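Local coordinates for protein irisin (Homo sapiens, PDB 4LSD) that acts as a muscle-derived hormone that probably induces browning of white fat and has a fibronectin type III domain that can dimerise through a continuous intersubunit beta-sheet, at residues N8-H13 with V20-V25; V30-A35 with Q75-Q80; Q39-R44 with D67-V72; M45-Q50 with A60-E65. All coordinates share one frame; numbering follows the deposited sequence.

Contact 1 (N8-H13 with V20-V25)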
loop_
_atom_site.group_PDB
_atom_site.type_symbol
_atom_site.label_atom_id
_atom_site.label_comp_id
_atom_site.label_asym_id
_atom_site.label_seq_id
_atom_site.Cartn_x
_atom_site.Cartn_y
_atom_site.Cartn_z
ATOM N N ASN A 8 6.673 2.060 -19.591
ATOM C CA ASN A 8 5.699 1.039 -19.924
ATOM C C ASN A 8 4.793 0.668 -18.763
ATOM O O ASN A 8 4.513 -0.514 -18.540
ATOM C CB ASN A 8 6.441 -0.206 -20.393
ATOM C CG ASN A 8 7.267 0.047 -21.639
ATOM O OD1 ASN A 8 8.426 -0.373 -21.735
ATOM N ND2 ASN A 8 6.667 0.727 -22.610
ATOM N N VAL A 9 4.345 1.666 -18.015
ATOM C CA VAL A 9 3.466 1.398 -16.897
ATOM C C VAL A 9 2.107 1.062 -17.504
ATOM O O VAL A 9 1.533 1.857 -18.250
ATOM C CB VAL A 9 3.372 2.620 -15.978
ATOM C CG1 VAL A 9 2.603 2.264 -14.724
ATOM C CG2 VAL A 9 4.774 3.113 -15.631
ATOM N N THR A 10 1.605 -0.133 -17.202
ATOM C CA THR A 10 0.325 -0.578 -17.745
ATOM C C THR A 10 -0.604 -1.050 -16.626
ATOM O O THR A 10 -0.152 -1.411 -15.536
ATOM C CB THR A 10 0.516 -1.745 -18.803
ATOM O OG1 THR A 10 0.211 -3.014 -18.212
ATOM C CG2 THR A 10 1.967 -1.808 -19.294
ATOM N N VAL A 11 -1.903 -1.040 -16.902
ATOM C CA VAL A 11 -2.895 -1.494 -15.942
ATOM C C VAL A 11 -3.584 -2.726 -16.489
ATOM O O VAL A 11 -4.265 -2.640 -17.503
ATOM C CB VAL A 11 -3.998 -0.460 -15.709
ATOM C CG1 VAL A 11 -5.119 -1.101 -14.895
ATOM C CG2 VAL A 11 -3.444 0.742 -15.000
ATOM N N ARG A 12 -3.422 -3.868 -15.833
ATOM C CA ARG A 12 -4.076 -5.087 -16.306
ATOM C C ARG A 12 -5.049 -5.670 -15.291
ATOM O O ARG A 12 -5.147 -5.189 -14.159
ATOM C CB ARG A 12 -3.031 -6.137 -16.705
ATOM C CG ARG A 12 -1.729 -6.063 -15.925
ATOM C CD ARG A 12 -0.743 -7.073 -16.478
ATOM N NE ARG A 12 0.389 -6.468 -17.179
ATOM C CZ ARG A 12 1.034 -7.055 -18.186
ATOM N NH1 ARG A 12 0.642 -8.250 -18.608
ATOM N NH2 ARG A 12 2.085 -6.469 -18.749
ATOM N N HIS A 13 -5.780 -6.696 -15.718
ATOM C CA HIS A 13 -6.754 -7.368 -14.867
ATOM C C HIS A 13 -7.537 -6.331 -14.064
ATOM O O HIS A 13 -7.614 -6.383 -12.837
ATOM C CB HIS A 13 -6.020 -8.359 -13.961
ATOM C CG HIS A 13 -5.221 -9.376 -14.720
ATOM N ND1 HIS A 13 -5.803 -10.273 -15.591
ATOM C CD2 HIS A 13 -3.887 -9.612 -14.773
ATOM C CE1 HIS A 13 -4.864 -11.017 -16.148
ATOM N NE2 HIS A 13 -3.691 -10.637 -15.671
ATOM N N VAL A 20 -4.313 -4.222 -11.302
ATOM C CA VAL A 20 -2.905 -4.545 -11.124
ATOM C C VAL A 20 -2.120 -3.596 -12.024
ATOM O O VAL A 20 -2.503 -3.373 -13.171
ATOM C CB VAL A 20 -2.587 -6.001 -11.536
ATOM C CG1 VAL A 20 -1.083 -6.246 -11.419
ATOM C CG2 VAL A 20 -3.351 -6.985 -10.649
ATOM N N VAL A 21 -1.034 -3.039 -11.501
ATOM C CA VAL A 21 -0.194 -2.096 -12.235
ATOM C C VAL A 21 1.144 -2.745 -12.518
ATOM O O VAL A 21 1.717 -3.368 -11.634
ATOM C CB VAL A 21 0.061 -0.819 -11.400
ATOM C CG1 VAL A 21 0.940 0.164 -12.169
ATOM C CG2 VAL A 21 -1.258 -0.179 -11.025
ATOM N N SER A 22 1.647 -2.595 -13.741
ATOM C CA SER A 22 2.939 -3.181 -14.111
ATOM C C SER A 22 3.812 -2.120 -14.742
ATOM O O SER A 22 3.316 -1.106 -15.230
ATOM C CB SER A 22 2.768 -4.315 -15.127
ATOM O OG SER A 22 1.745 -5.206 -14.736
ATOM N N TRP A 23 5.113 -2.368 -14.758
ATOM C CA TRP A 23 6.038 -1.420 -15.342
ATOM C C TRP A 23 7.352 -2.097 -15.616
ATOM O O TRP A 23 7.542 -3.269 -15.293
ATOM C CB TRP A 23 6.279 -0.251 -14.392
ATOM C CG TRP A 23 6.909 -0.667 -13.084
ATOM C CD1 TRP A 23 8.244 -0.783 -12.799
ATOM C CD2 TRP A 23 6.214 -1.052 -11.901
ATOM N NE1 TRP A 23 8.417 -1.225 -11.506
ATOM C CE2 TRP A 23 7.182 -1.404 -10.934
ATOM C CE3 TRP A 23 4.857 -1.149 -11.564
ATOM C CZ2 TRP A 23 6.836 -1.832 -9.649
ATOM C CZ3 TRP A 23 4.511 -1.575 -10.288
ATOM C CH2 TRP A 23 5.499 -1.918 -9.348
ATOM N N ASP A 24 8.256 -1.339 -16.221
ATOM C CA ASP A 24 9.590 -1.820 -16.519
ATOM C C ASP A 24 10.500 -0.704 -16.098
ATOM O O ASP A 24 10.067 0.441 -15.939
ATOM C CB ASP A 24 9.819 -2.049 -18.012
ATOM C CG ASP A 24 8.870 -3.035 -18.598
ATOM O OD1 ASP A 24 8.785 -4.162 -18.065
ATOM O OD2 ASP A 24 8.220 -2.675 -19.604
ATOM N N VAL A 25 11.763 -1.045 -15.912
ATOM C CA VAL A 25 12.755 -0.064 -15.543
ATOM C C VAL A 25 13.867 -0.260 -16.551
ATOM O O VAL A 25 13.921 -1.289 -17.222
ATOM C CB VAL A 25 13.285 -0.296 -14.114
ATOM C CG1 VAL A 25 12.162 -0.118 -13.118
ATOM C CG2 VAL A 25 13.890 -1.677 -14.000
#
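Thr10 and Ser22 face each other as an antiparallel hydrogen-bonded pair: Thr10 N reaches Ser22 O at 2.8 Å, and Ser22 N returns the bond to Thr10 O. Two residues on, Arg12 N gives to Val20 O at 2.9 Å and Val20 N gives to Arg12 O at 3.1 Å. Between these two pairs Val11 and Val21 form a non-hydrogen-bonded pair, their side chains on the other face of the sheet. The strands run 152° apart in direction, a twisted antiparallel pairing.

Arg12 can be followed outward. Its CB leaves the strand on the face shared with Thr10, Val20 and Ser22. CG passes near both Val20 O and Ser22 OG, and CD closes to 3.6 Å from Ser22 OG. The chain then bends at chi3 (110°), which keeps NE beside the serine; Arg12 NE to Ser22 OG is 3.1 Å, but at 122° at the hydrogen the bond is weak, and the hydroxyl lies oblique to the guanidinium. CZ, the start of the fork, is already drawing off.

The opposite face is apolar. Val9 CG1, turned away from the backbone N, meets Val21 CG1 at 3.7 Å, while Val9 CG2, beside that N, rests on Trp23 CB at 3.9 Å. This face turns inward, where Val74 touches Val9, Val21 and Trp23, and Val89 touches Val9 and Val11. The two strands form the N-terminal beta hairpin of a fibronectin type III domain, with 9-12 at the edge of the three-stranded sheet and 19-24 in its middle, paired on its other side with 58-61.

Contact 2 (V30-A35 with Q75-Q80)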
loop_
_atom_site.group_PDB
_atom_site.type_symbol
_atom_site.label_atom_id
_atom_site.label_comp_id
_atom_site.label_asym_id
_atom_site.label_seq_id
_atom_site.Cartn_x
_atom_site.Cartn_y
_atom_site.Cartn_z
ATOM N N VAL A 30 19.988 -1.928 -10.634
ATOM C CA VAL A 30 19.989 -0.885 -9.612
ATOM C C VAL A 30 18.689 -0.725 -8.803
ATOM O O VAL A 30 18.709 -0.240 -7.667
ATOM C CB VAL A 30 20.369 0.464 -10.295
ATOM C CG1 VAL A 30 20.035 1.642 -9.414
ATOM C CG2 VAL A 30 21.859 0.473 -10.619
ATOM N N VAL A 31 17.571 -1.135 -9.391
ATOM C CA VAL A 31 16.260 -1.009 -8.769
ATOM C C VAL A 31 15.943 -2.052 -7.706
ATOM O O VAL A 31 15.817 -3.235 -8.003
ATOM C CB VAL A 31 15.159 -1.000 -9.864
ATOM C CG1 VAL A 31 13.780 -1.050 -9.246
ATOM C CG2 VAL A 31 15.296 0.280 -10.699
ATOM N N ILE A 32 15.803 -1.594 -6.466
ATOM C CA ILE A 32 15.504 -2.470 -5.336
ATOM C C ILE A 32 14.059 -2.383 -4.853
ATOM O O ILE A 32 13.634 -3.174 -4.011
ATOM C CB ILE A 32 16.427 -2.157 -4.140
ATOM C CG1 ILE A 32 16.073 -0.796 -3.520
ATOM C CG2 ILE A 32 17.875 -2.156 -4.612
ATOM C CD1 ILE A 32 16.981 -0.397 -2.365
ATOM N N GLY A 33 13.303 -1.433 -5.389
ATOM C CA GLY A 33 11.929 -1.283 -4.960
ATOM C C GLY A 33 11.133 -0.299 -5.788
ATOM O O GLY A 33 11.543 0.108 -6.877
ATOM N N PHE A 34 9.985 0.096 -5.260
ATOM C CA PHE A 34 9.121 1.022 -5.963
ATOM C C PHE A 34 8.174 1.750 -5.021
ATOM O O PHE A 34 7.888 1.281 -3.923
ATOM C CB PHE A 34 8.282 0.252 -6.963
ATOM C CG PHE A 34 7.154 -0.523 -6.333
ATOM C CD1 PHE A 34 5.937 0.098 -6.049
ATOM C CD2 PHE A 34 7.308 -1.869 -6.015
ATOM C CE1 PHE A 34 4.892 -0.607 -5.462
ATOM C CE2 PHE A 34 6.267 -2.589 -5.425
ATOM C CZ PHE A 34 5.056 -1.958 -5.149
ATOM N N ALA A 35 7.672 2.896 -5.465
ATOM C CA ALA A 35 6.706 3.659 -4.686
ATOM C C ALA A 35 5.593 4.017 -5.651
ATOM O O ALA A 35 5.846 4.489 -6.758
ATOM C CB ALA A 35 7.337 4.912 -4.118
ATOM N N GLN A 75 7.214 5.096 -9.217
ATOM C CA GLN A 75 8.559 5.641 -9.040
ATOM C C GLN A 75 9.479 4.458 -8.735
ATOM O O GLN A 75 9.038 3.468 -8.158
ATOM C CB GLN A 75 8.582 6.622 -7.872
ATOM C CG GLN A 75 9.978 7.022 -7.448
ATOM C CD GLN A 75 9.970 7.825 -6.172
ATOM O OE1 GLN A 75 10.450 8.955 -6.133
ATOM N NE2 GLN A 75 9.416 7.247 -5.117
ATOM N N ALA A 76 10.747 4.540 -9.117
ATOM C CA ALA A 76 11.660 3.437 -8.853
ATOM C C ALA A 76 12.654 3.802 -7.759
ATOM O O ALA A 76 13.223 4.893 -7.763
ATOM C CB ALA A 76 12.392 3.044 -10.125
ATOM N N ILE A 77 12.864 2.874 -6.829
ATOM C CA ILE A 77 13.771 3.097 -5.706
ATOM C C ILE A 77 15.095 2.387 -5.920
ATOM O O ILE A 77 15.129 1.224 -6.299
ATOM C CB ILE A 77 13.191 2.552 -4.379
ATOM C CG1 ILE A 77 11.720 2.946 -4.228
ATOM C CG2 ILE A 77 14.019 3.063 -3.206
ATOM C CD1 ILE A 77 11.497 4.383 -3.903
ATOM N N SER A 78 16.184 3.090 -5.651
ATOM C CA SER A 78 17.522 2.532 -5.781
ATOM C C SER A 78 18.114 2.560 -4.380
ATOM O O SER A 78 17.497 3.106 -3.467
ATOM C CB SER A 78 18.351 3.399 -6.725
ATOM O OG SER A 78 19.718 3.375 -6.368
ATOM N N ILE A 79 19.297 1.983 -4.194
ATOM C CA ILE A 79 19.918 2.003 -2.871
ATOM C C ILE A 79 20.501 3.398 -2.638
ATOM O O ILE A 79 20.675 3.833 -1.501
ATOM C CB ILE A 79 21.063 0.970 -2.742
ATOM C CG1 ILE A 79 21.505 0.855 -1.282
ATOM C CG2 ILE A 79 22.275 1.416 -3.560
ATOM C CD1 ILE A 79 20.497 0.165 -0.404
ATOM N N GLN A 80 20.810 4.096 -3.727
ATOM C CA GLN A 80 21.383 5.437 -3.637
ATOM C C GLN A 80 20.339 6.550 -3.685
ATOM O O GLN A 80 20.518 7.609 -3.073
ATOM C CB GLN A 80 22.411 5.653 -4.754
ATOM C CG GLN A 80 23.729 4.888 -4.549
ATOM C CD GLN A 80 24.886 5.433 -5.400
ATOM O OE1 GLN A 80 24.805 5.484 -6.631
ATOM N NE2 GLN A 80 25.968 5.839 -4.736
HETATM O O HOH W 1 20.492 -0.016 -5.859
#
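Ile77 packs tightly against Gly33 and Phe34: Ile77 CG1 lies 3.5 Å from Phe34 N and also against Gly33 C, where the glycine carries no side chain. Ile32 and Gly33 together oppose Ile77 in a classic beta bulge. Ile77 O takes a bond from Ile32 N at 2.9 Å and a weak one from Gly33 N at 3.3 Å. Ile77 N returns to Gly33 O at 3.1 Å, from well above the carbonyl plane (63° out of it). The regular pairing then resumes, with Phe34 opposite Ala76 and with Ala35 and Gln75 bonded both ways. On the face of Phe34 and Ala76, Val31 CG2 touches Ala76 CB at 4.0 Å.

Towards Ile79 the strands part. Ile32 CG1, set between its backbone N and carbonyl carbon (chi1 70°), carries CD1 to Ile79 CD1 at 4.1 Å, near exposed surface. A water accepts from Ile79 N at 2.9 Å; its approach to Val30 O is implausibly short, which leaves a bridge doubtful. Ser78 OG lies 3.5 Å from Val30 CG1 and accepts from Gln80 N, closing an ST turn. Putting an alanine at Ser78 would probably leave Gln80 N without this acceptor and free the turn to shift.

The chemistry thus changes along the contact: direct main-chain bonds hold the Ala35-Gln75 end, one carbonyl serves two donors at the bulge, and past it apolar side-chain touches and perhaps a water join the segments, while the Ser78 hydroxyl shapes its own turn.

Contact 3 (Q39-R44 with D67-V72)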
loop_
_atom_site.group_PDB
_atom_site.type_symbol
_atom_site.label_atom_id
_atom_site.label_comp_id
_atom_site.label_asym_id
_atom_site.label_seq_id
_atom_site.Cartn_x
_atom_site.Cartn_y
_atom_site.Cartn_z
ATOM N N GLN A 39 -4.784 8.049 -6.538
ATOM C CA GLN A 39 -5.815 8.996 -6.154
ATOM C C GLN A 39 -6.855 9.017 -7.255
ATOM O O GLN A 39 -6.547 8.753 -8.416
ATOM C CB GLN A 39 -5.235 10.398 -5.911
ATOM C CG GLN A 39 -4.398 10.934 -7.021
ATOM C CD GLN A 39 -3.858 12.324 -6.718
ATOM O OE1 GLN A 39 -2.911 12.489 -5.943
ATOM N NE2 GLN A 39 -4.464 13.333 -7.329
ATOM N N LYS A 40 -8.100 9.283 -6.882
ATOM C CA LYS A 40 -9.167 9.341 -7.866
ATOM C C LYS A 40 -8.986 10.614 -8.678
ATOM O O LYS A 40 -8.351 11.575 -8.211
ATOM C CB LYS A 40 -10.529 9.394 -7.188
ATOM C CG LYS A 40 -10.877 8.202 -6.335
ATOM C CD LYS A 40 -12.321 8.304 -5.876
ATOM C CE LYS A 40 -12.647 7.275 -4.812
ATOM N NZ LYS A 40 -13.986 7.542 -4.210
ATOM N N LYS A 41 -9.553 10.617 -9.885
ATOM C CA LYS A 41 -9.498 11.775 -10.762
ATOM C C LYS A 41 -10.057 12.913 -9.892
ATOM O O LYS A 41 -9.513 14.011 -9.861
ATOM C CB LYS A 41 -10.379 11.536 -11.995
ATOM C CG LYS A 41 -10.322 12.635 -13.030
ATOM C CD LYS A 41 -11.418 12.451 -14.061
ATOM C CE LYS A 41 -11.536 13.663 -14.969
ATOM N NZ LYS A 41 -10.254 13.952 -15.665
ATOM N N ASP A 42 -11.148 12.635 -9.182
ATOM C CA ASP A 42 -11.750 13.601 -8.263
ATOM C C ASP A 42 -10.997 13.392 -6.946
ATOM O O ASP A 42 -11.529 12.812 -5.999
ATOM C CB ASP A 42 -13.232 13.288 -8.046
ATOM C CG ASP A 42 -14.111 13.854 -9.120
ATOM O OD1 ASP A 42 -13.600 14.086 -10.234
ATOM O OD2 ASP A 42 -15.315 14.056 -8.844
ATOM N N VAL A 43 -9.747 13.841 -6.896
ATOM C CA VAL A 43 -8.927 13.643 -5.703
ATOM C C VAL A 43 -9.554 13.947 -4.347
ATOM O O VAL A 43 -10.284 14.915 -4.176
ATOM C CB VAL A 43 -7.595 14.419 -5.786
ATOM C CG1 VAL A 43 -7.841 15.917 -5.854
ATOM C CG2 VAL A 43 -6.724 14.065 -4.577
ATOM N N ARG A 44 -9.246 13.088 -3.388
ATOM C CA ARG A 44 -9.730 13.213 -2.028
ATOM C C ARG A 44 -8.839 12.331 -1.161
ATOM O O ARG A 44 -7.962 12.826 -0.457
ATOM C CB ARG A 44 -11.190 12.755 -1.942
ATOM C CG ARG A 44 -11.826 13.005 -0.594
ATOM C CD ARG A 44 -13.233 13.563 -0.743
ATOM N NE ARG A 44 -13.260 15.026 -0.844
ATOM C CZ ARG A 44 -13.216 15.726 -1.979
ATOM N NH1 ARG A 44 -13.142 15.118 -3.157
ATOM N NH2 ARG A 44 -13.261 17.052 -1.930
ATOM N N ASP A 67 -16.894 2.037 -11.226
ATOM C CA ASP A 67 -17.199 3.077 -12.207
ATOM C C ASP A 67 -16.531 4.395 -11.844
ATOM O O ASP A 67 -17.164 5.453 -11.853
ATOM C CB ASP A 67 -18.713 3.255 -12.262
ATOM C CG ASP A 67 -19.150 4.240 -13.319
ATOM O OD1 ASP A 67 -18.704 4.094 -14.476
ATOM O OD2 ASP A 67 -19.957 5.145 -12.995
ATOM N N THR A 68 -15.238 4.314 -11.546
ATOM C CA THR A 68 -14.462 5.470 -11.129
ATOM C C THR A 68 -13.102 5.563 -11.819
ATOM O O THR A 68 -12.454 4.546 -12.068
ATOM C CB THR A 68 -14.242 5.400 -9.616
ATOM O OG1 THR A 68 -15.516 5.327 -8.967
ATOM C CG2 THR A 68 -13.466 6.599 -9.114
ATOM N N GLU A 69 -12.672 6.794 -12.092
ATOM C CA GLU A 69 -11.392 7.070 -12.738
ATOM C C GLU A 69 -10.265 7.321 -11.733
ATOM O O GLU A 69 -10.435 8.052 -10.758
ATOM C CB GLU A 69 -11.536 8.279 -13.658
ATOM C CG GLU A 69 -12.467 8.044 -14.833
ATOM C CD GLU A 69 -12.627 9.275 -15.706
ATOM O OE1 GLU A 69 -13.258 10.261 -15.254
ATOM O OE2 GLU A 69 -12.113 9.259 -16.845
ATOM N N TYR A 70 -9.108 6.720 -11.991
ATOM C CA TYR A 70 -7.954 6.850 -11.111
ATOM C C TYR A 70 -6.706 7.307 -11.836
ATOM O O TYR A 70 -6.591 7.183 -13.050
ATOM C CB TYR A 70 -7.650 5.511 -10.452
ATOM C CG TYR A 70 -8.619 5.118 -9.366
ATOM C CD1 TYR A 70 -8.378 5.465 -8.038
ATOM C CD2 TYR A 70 -9.772 4.396 -9.660
ATOM C CE1 TYR A 70 -9.258 5.101 -7.029
ATOM C CE2 TYR A 70 -10.663 4.030 -8.659
ATOM C CZ TYR A 70 -10.396 4.385 -7.349
ATOM O OH TYR A 70 -11.267 4.013 -6.358
ATOM N N ILE A 71 -5.766 7.834 -11.069
ATOM C CA ILE A 71 -4.505 8.281 -11.611
ATOM C C ILE A 71 -3.447 7.699 -10.699
ATOM O O ILE A 71 -3.449 7.927 -9.493
ATOM C CB ILE A 71 -4.393 9.799 -11.623
ATOM C CG1 ILE A 71 -5.583 10.394 -12.371
ATOM C CG2 ILE A 71 -3.093 10.209 -12.307
ATOM C CD1 ILE A 71 -5.560 11.894 -12.433
ATOM N N VAL A 72 -2.552 6.931 -11.299
ATOM C CA VAL A 72 -1.490 6.253 -10.583
ATOM C C VAL A 72 -0.145 6.677 -11.130
ATOM O O VAL A 72 0.017 6.806 -12.339
ATOM C CB VAL A 72 -1.641 4.723 -10.760
ATOM C CG1 VAL A 72 -0.301 4.015 -10.581
ATOM C CG2 VAL A 72 -2.668 4.189 -9.780
#
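Lys40 and Tyr70 lie side by side and point the same way, the lysine chain extended along the tyrosine. Lys40 CG sits 3.6 Å from Tyr70 CE1, oblique to the ring, and Lys40 CE follows out to Tyr70 OH at 3.9 Å. Thr68 approaches at a slant, its CG2 meeting Lys40 CD at 3.8 Å. Lys41 and Glu69 make a second pair of side chains running alongside each other, CB to CB at 3.8 Å. A bend at chi4 (58°) leaves Lys41 NZ 4.8 Å from Glu69 OE1, where some attraction is likely, though the charged atoms are not in contact.

In the backbone, Gln39 and Ile71 are bonded both ways, and Lys41 N gives to Glu69 O at 2.8 Å. Tyr70 OH is hydrogen-bonded to Glu65 N, tying the loop back onto the strand in a tyrosine corner, a feature familiar in this fold. With a phenylalanine at Tyr70, Glu65 N would probably lose its partner and the loop one of its ties to the strand.

Strands 31-40 and 69-78 are the central pair of the four-stranded sheet: 46-52 flanks the first, while 89-92 flanks the second, with a backbone hydrogen bond between Phe91 and Tyr70.

Contact 4 (M45-Q50 with A60-E65)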
loop_
_atom_site.group_PDB
_atom_site.type_symbol
_atom_site.label_atom_id
_atom_site.label_comp_id
_atom_site.label_asym_id
_atom_site.label_seq_id
_atom_site.Cartn_x
_atom_site.Cartn_y
_atom_site.Cartn_z
HETATM N N MSE A 45 -9.061 11.022 -1.251
HETATM C CA MSE A 45 -8.301 10.019 -0.512
HETATM C C MSE A 45 -7.020 9.774 -1.319
HETATM O O MSE A 45 -7.081 9.609 -2.541
HETATM C CB MSE A 45 -9.146 8.734 -0.416
HETATM C CG MSE A 45 -8.664 7.661 0.576
HETATM SE SE MSE A 45 -7.318 6.407 -0.045
HETATM C CE MSE A 45 -5.865 7.176 0.858
ATOM N N LEU A 46 -5.868 9.764 -0.647
ATOM C CA LEU A 46 -4.566 9.537 -1.307
ATOM C C LEU A 46 -3.927 8.265 -0.769
ATOM O O LEU A 46 -3.586 8.211 0.408
ATOM C CB LEU A 46 -3.577 10.654 -0.987
ATOM C CG LEU A 46 -3.982 12.106 -1.121
ATOM C CD1 LEU A 46 -3.009 12.938 -0.332
ATOM C CD2 LEU A 46 -4.011 12.497 -2.580
ATOM N N ARG A 47 -3.742 7.256 -1.612
ATOM C CA ARG A 47 -3.134 6.007 -1.168
ATOM C C ARG A 47 -1.707 5.857 -1.693
ATOM O O ARG A 47 -1.441 6.086 -2.875
ATOM C CB ARG A 47 -3.978 4.818 -1.622
ATOM C CG ARG A 47 -3.456 3.484 -1.132
ATOM C CD ARG A 47 -4.584 2.469 -0.990
ATOM N NE ARG A 47 -4.783 1.697 -2.209
ATOM C CZ ARG A 47 -5.915 1.078 -2.528
ATOM N NH1 ARG A 47 -6.965 1.145 -1.715
ATOM N NH2 ARG A 47 -5.987 0.377 -3.657
ATOM N N PHE A 48 -0.794 5.472 -0.805
ATOM C CA PHE A 48 0.608 5.292 -1.167
ATOM C C PHE A 48 1.116 3.891 -0.818
ATOM O O PHE A 48 0.965 3.445 0.316
ATOM C CB PHE A 48 1.490 6.308 -0.435
ATOM C CG PHE A 48 1.069 7.727 -0.630
ATOM C CD1 PHE A 48 0.171 8.334 0.250
ATOM C CD2 PHE A 48 1.562 8.461 -1.705
ATOM C CE1 PHE A 48 -0.231 9.655 0.056
ATOM C CE2 PHE A 48 1.170 9.777 -1.909
ATOM C CZ PHE A 48 0.271 10.379 -1.030
ATOM N N ILE A 49 1.726 3.206 -1.785
ATOM C CA ILE A 49 2.277 1.883 -1.536
ATOM C C ILE A 49 3.746 1.898 -1.886
ATOM O O ILE A 49 4.132 2.421 -2.920
ATOM C CB ILE A 49 1.625 0.805 -2.390
ATOM C CG1 ILE A 49 0.122 0.762 -2.133
ATOM C CG2 ILE A 49 2.244 -0.546 -2.048
ATOM C CD1 ILE A 49 -0.621 -0.143 -3.081
ATOM N N GLN A 50 4.573 1.339 -1.013
ATOM C CA GLN A 50 6.011 1.279 -1.261
ATOM C C GLN A 50 6.474 -0.121 -0.878
ATOM O O GLN A 50 5.978 -0.698 0.078
ATOM C CB GLN A 50 6.769 2.315 -0.416
ATOM C CG GLN A 50 8.254 2.403 -0.734
ATOM C CD GLN A 50 9.068 3.119 0.345
ATOM O OE1 GLN A 50 9.482 2.516 1.342
ATOM N NE2 GLN A 50 9.295 4.414 0.150
ATOM N N ALA A 60 -0.639 -4.706 -6.933
ATOM C CA ALA A 60 -2.099 -4.758 -6.955
ATOM C C ALA A 60 -2.714 -3.599 -6.177
ATOM O O ALA A 60 -2.167 -3.164 -5.171
ATOM C CB ALA A 60 -2.573 -6.058 -6.367
ATOM N N LEU A 61 -3.852 -3.102 -6.652
ATOM C CA LEU A 61 -4.563 -2.020 -5.987
ATOM C C LEU A 61 -5.920 -2.609 -5.652
ATOM O O LEU A 61 -6.652 -3.050 -6.538
ATOM C CB LEU A 61 -4.733 -0.819 -6.921
ATOM C CG LEU A 61 -3.445 -0.320 -7.573
ATOM C CD1 LEU A 61 -3.805 0.581 -8.744
ATOM C CD2 LEU A 61 -2.581 0.415 -6.557
ATOM N N TRP A 62 -6.256 -2.605 -4.373
ATOM C CA TRP A 62 -7.506 -3.177 -3.917
ATOM C C TRP A 62 -8.487 -2.134 -3.401
ATOM O O TRP A 62 -8.140 -0.970 -3.220
ATOM C CB TRP A 62 -7.202 -4.150 -2.793
ATOM C CG TRP A 62 -6.646 -3.444 -1.577
ATOM C CD1 TRP A 62 -7.325 -3.128 -0.433
ATOM C CD2 TRP A 62 -5.317 -2.905 -1.415
ATOM N NE1 TRP A 62 -6.507 -2.428 0.432
ATOM C CE2 TRP A 62 -5.275 -2.279 -0.144
ATOM C CE3 TRP A 62 -4.165 -2.893 -2.218
ATOM C CZ2 TRP A 62 -4.123 -1.641 0.339
ATOM C CZ3 TRP A 62 -3.022 -2.261 -1.736
ATOM C CH2 TRP A 62 -3.012 -1.644 -0.468
ATOM N N ASP A 63 -9.717 -2.575 -3.159
ATOM C CA ASP A 63 -10.751 -1.716 -2.619
ATOM C C ASP A 63 -10.933 -0.428 -3.412
ATOM O O ASP A 63 -11.096 0.648 -2.834
ATOM C CB ASP A 63 -10.403 -1.404 -1.166
ATOM C CG ASP A 63 -11.601 -0.937 -0.355
ATOM O OD1 ASP A 63 -12.718 -1.464 -0.566
ATOM O OD2 ASP A 63 -11.414 -0.052 0.517
ATOM N N LEU A 64 -10.909 -0.541 -4.734
ATOM C CA LEU A 64 -11.100 0.624 -5.576
ATOM C C LEU A 64 -12.586 0.861 -5.709
ATOM O O LEU A 64 -13.395 -0.038 -5.468
ATOM C CB LEU A 64 -10.496 0.403 -6.960
ATOM C CG LEU A 64 -8.976 0.285 -7.022
ATOM C CD1 LEU A 64 -8.544 0.266 -8.478
ATOM C CD2 LEU A 64 -8.333 1.470 -6.292
ATOM N N GLU A 65 -12.934 2.079 -6.100
ATOM C CA GLU A 65 -14.321 2.482 -6.295
ATOM C C GLU A 65 -14.797 2.005 -7.656
ATOM O O GLU A 65 -14.044 2.061 -8.625
ATOM C CB GLU A 65 -14.415 3.999 -6.251
ATOM C CG GLU A 65 -14.828 4.564 -4.931
ATOM C CD GLU A 65 -16.320 4.708 -4.845
ATOM O OE1 GLU A 65 -16.812 5.154 -3.786
ATOM O OE2 GLU A 65 -16.997 4.379 -5.845
#
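Arg47 reaches Trp62 across the fibronectin type III sandwich, from strand 46-52 of one sheet to the segment following strand 58-61 of the other; Arg47 is required for dimerisation.

The polar link is a fork on one carbonyl. Arg47 NH2 gives to Trp62 O at 2.6 Å, on a lone pair in the carbonyl plane, and Arg47 NH1 adds a weak bond to the same oxygen at 2.8 Å. This oxygen lies at the guanidinium edge and helps fix its rotation.

The stack comes from the same residue. The guanidinium lies flat on the Trp62 ring, planes 5° apart, with Arg47 CZ 4.1 Å from the centroid of the six-membered ring: a cation-pi contact over the face. Arg47 runs out nearly straight through chi1 (-177°) and turns at chi3, bringing the guanidinium over the indole.

Between subunits, strand 46-52 pairs antiparallel with a strand of the second subunit, so the sheet runs on. Trp62 meets Trp62 of that subunit, and Glu51 of that subunit forms a long, weak ion pair with Arg47.

The apolar contacts come from Ile49: its CD1 lies 4.0 Å from Leu61 CD2 and, oblique to the indole, 3.5 Å from Trp62 CZ3.

Contacts 2 and 3 pin the same two strands, 31-40 and 69-78, near their two ends, with centres about 25 Å apart on opposite sides of the chain's centre. Contact 4 is nested within the loop closed by contact 3, and their centres lie about 10 Å apart. Contact 1 belongs to the other sheet and packs across the core: Trp23 CZ2 touches Phe34 CG of contact 2 at 3.6 Å. Within its own sheet, Val21 CG2 meets Leu61 CD1 of contact 4 at 3.5 Å. Contact 4 holds the dimerisation residue Arg47. The side chain of Tyr70 in contact 3 is about 7 Å from the Arg47 side chain, and the side chain of Val21 in contact 1 is about 9 Å from the Arg47 side chain.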